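Local coordinates for binding component of ABC transporter (Wolinella succinogenes, PDB 3K4U), which binds lysine between its two lobes and probably serves as the solute-binding component of an ABC transporter, at residues S94-K99 with L179-T184. Residues are numbered along the deposited sequence; the frame is centred on the assembly and turned at random.
Sequences SLLVKK and LVHLDT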
loop_
_atom_site.group_PDB
_atom_site.type_symbol
_atom_site.label_atom_id
_atom_site.label_comp_id
_atom_site.label_asym_id
_atom_site.label_seq_id
_atom_site.Cartn_x
_atom_site.Cartn_y
_atom_site.Cartn_z
ATOM N N SER E 94 -16.004 -7.702 -28.845
ATOM C CA SER E 94 -15.605 -9.064 -29.098
ATOM C C SER E 94 -16.192 -9.492 -30.421
ATOM O O SER E 94 -16.872 -8.718 -31.090
ATOM C CB SER E 94 -16.149 -9.973 -28.015
ATOM O OG SER E 94 -15.157 -10.305 -27.079
ATOM N N LEU E 95 -15.905 -10.733 -30.803
ATOM C CA LEU E 95 -16.349 -11.282 -32.068
ATOM C C LEU E 95 -17.147 -12.587 -31.886
ATOM O O LEU E 95 -16.775 -13.462 -31.088
ATOM C CB LEU E 95 -15.160 -11.469 -33.001
ATOM C CG LEU E 95 -14.215 -10.275 -33.208
ATOM C CD1 LEU E 95 -13.095 -10.645 -34.157
ATOM C CD2 LEU E 95 -14.942 -9.025 -33.717
ATOM N N LEU E 96 -18.266 -12.691 -32.599
ATOM C CA LEU E 96 -18.932 -13.969 -32.733
ATOM C C LEU E 96 -18.751 -14.418 -34.174
ATOM O O LEU E 96 -19.069 -13.656 -35.086
ATOM C CB LEU E 96 -20.412 -13.862 -32.374
ATOM C CG LEU E 96 -20.848 -13.585 -30.933
ATOM C CD1 LEU E 96 -22.374 -13.664 -30.866
ATOM C CD2 LEU E 96 -20.200 -14.533 -29.922
ATOM N N VAL E 97 -18.228 -15.635 -34.374
ATOM C CA VAL E 97 -17.922 -16.176 -35.725
ATOM C C VAL E 97 -18.662 -17.491 -35.998
ATOM O O VAL E 97 -19.115 -18.158 -35.066
ATOM C CB VAL E 97 -16.362 -16.356 -35.943
ATOM C CG1 VAL E 97 -15.585 -15.100 -35.491
ATOM C CG2 VAL E 97 -15.815 -17.599 -35.220
ATOM N N LYS E 98 -18.790 -17.863 -37.268
ATOM C CA LYS E 98 -19.351 -19.173 -37.631
ATOM C C LYS E 98 -18.348 -20.278 -37.299
ATOM O O LYS E 98 -17.138 -20.026 -37.253
ATOM C CB LYS E 98 -19.705 -19.233 -39.119
ATOM C CG LYS E 98 -21.146 -19.727 -39.420
ATOM C CD LYS E 98 -21.357 -21.244 -39.217
ATOM C CE LYS E 98 -22.794 -21.574 -38.756
ATOM N NZ LYS E 98 -23.842 -21.241 -39.773
ATOM N N LYS E 99 -18.854 -21.492 -37.076
ATOM C CA LYS E 99 -18.023 -22.654 -36.721
ATOM C C LYS E 99 -16.748 -22.830 -37.562
ATOM O O LYS E 99 -16.718 -22.529 -38.760
ATOM C CB LYS E 99 -18.852 -23.948 -36.724
ATOM C CG LYS E 99 -19.435 -24.320 -35.353
ATOM C CD LYS E 99 -19.258 -25.814 -35.042
ATOM C CE LYS E 99 -19.448 -26.102 -33.548
ATOM N NZ LYS E 99 -18.385 -25.507 -32.683
ATOM N N LEU E 179 -22.251 -20.904 -33.286
ATOM C CA LEU E 179 -21.201 -19.899 -33.422
ATOM C C LEU E 179 -20.099 -20.139 -32.401
ATOM O O LEU E 179 -20.223 -21.032 -31.542
ATOM C CB LEU E 179 -21.789 -18.502 -33.239
ATOM C CG LEU E 179 -22.408 -17.739 -34.421
ATOM C CD1 LEU E 179 -23.207 -18.625 -35.361
ATOM C CD2 LEU E 179 -23.274 -16.630 -33.869
ATOM N N VAL E 180 -19.010 -19.370 -32.515
ATOM C CA VAL E 180 -17.942 -19.400 -31.512
ATOM C C VAL E 180 -17.451 -18.001 -31.163
ATOM O O VAL E 180 -17.135 -17.196 -32.049
ATOM C CB VAL E 180 -16.755 -20.289 -31.908
ATOM C CG1 VAL E 180 -15.714 -20.302 -30.780
ATOM C CG2 VAL E 180 -17.219 -21.702 -32.198
ATOM N N HIS E 181 -17.387 -17.750 -29.858
ATOM C CA HIS E 181 -17.027 -16.476 -29.253
ATOM C C HIS E 181 -15.507 -16.252 -29.187
ATOM O O HIS E 181 -14.811 -16.840 -28.340
ATOM C CB HIS E 181 -17.613 -16.479 -27.837
ATOM C CG HIS E 181 -17.494 -15.183 -27.104
ATOM N ND1 HIS E 181 -17.307 -13.974 -27.739
ATOM C CD2 HIS E 181 -17.599 -14.902 -25.783
ATOM C CE1 HIS E 181 -17.280 -13.004 -26.842
ATOM N NE2 HIS E 181 -17.466 -13.539 -25.648
ATOM N N LEU E 182 -14.987 -15.408 -30.077
ATOM C CA LEU E 182 -13.614 -14.934 -29.930
ATOM C C LEU E 182 -13.605 -13.778 -28.930
ATOM O O LEU E 182 -13.910 -12.623 -29.280
ATOM C CB LEU E 182 -13.006 -14.554 -31.279
ATOM C CG LEU E 182 -12.472 -15.792 -32.006
ATOM C CD1 LEU E 182 -12.024 -15.443 -33.413
ATOM C CD2 LEU E 182 -11.319 -16.455 -31.210
ATOM N N ASP E 183 -13.271 -14.097 -27.679
ATOM C CA ASP E 183 -13.560 -13.179 -26.586
ATOM C C ASP E 183 -12.428 -12.235 -26.170
ATOM O O ASP E 183 -12.537 -11.546 -25.139
ATOM C CB ASP E 183 -14.172 -13.904 -25.382
ATOM C CG ASP E 183 -13.239 -14.926 -24.761
ATOM O OD1 ASP E 183 -12.034 -14.643 -24.578
ATOM O OD2 ASP E 183 -13.737 -16.021 -24.426
ATOM N N THR E 184 -11.363 -12.168 -26.964
ATOM C CA THR E 184 -10.382 -11.134 -26.695
ATOM C C THR E 184 -11.080 -9.789 -26.876
ATOM O O THR E 184 -11.768 -9.571 -27.854
ATOM C CB THR E 184 -9.121 -11.236 -27.587
ATOM O OG1 THR E 184 -8.744 -12.611 -27.723
ATOM C CG2 THR E 184 -7.964 -10.457 -26.971
#
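The carbonyl oxygen of Leu95 takes two N-H groups from the neighbouring strand. The backbone N of Leu182 lies 2.8 Å from Leu95 O, and His181 ND1 reaches Leu95 O through a long, weak but nearly straight bond (3.4 Å, 175°). With CG anti to the backbone N (chi1 -173°), the imidazole leans toward the C-terminal end of its own strand, alongside strand 94-98, and presents its edge to this oxygen, while CE1 meets Ser94 CB at 3.4 Å. CD2 of Leu96 comes obliquely to the ring, 3.7 Å from ND1, and within its own segment CB of Asp183 lies over one ring face, displaced toward the rim. A phenylalanine in place of His181 would probably leave the Leu95 oxygen with the Leu182 amide but no side-chain donor. Leu95 N returns a bond to Leu182 O at 3.1 Å, and Val97 and Val180 form a second hydrogen-bonded pair. On the face opposite His181 and Leu96, Val97 CG1 packs against Leu182 CD1 at 4.1 Å. The other edge of strand 94-98 bonds to strand 159-163. This antiparallel pairing places 179-182 beside strand 89-98 in the mixed sheet of one lobe of a two-lobed periplasmic-binding-protein fold.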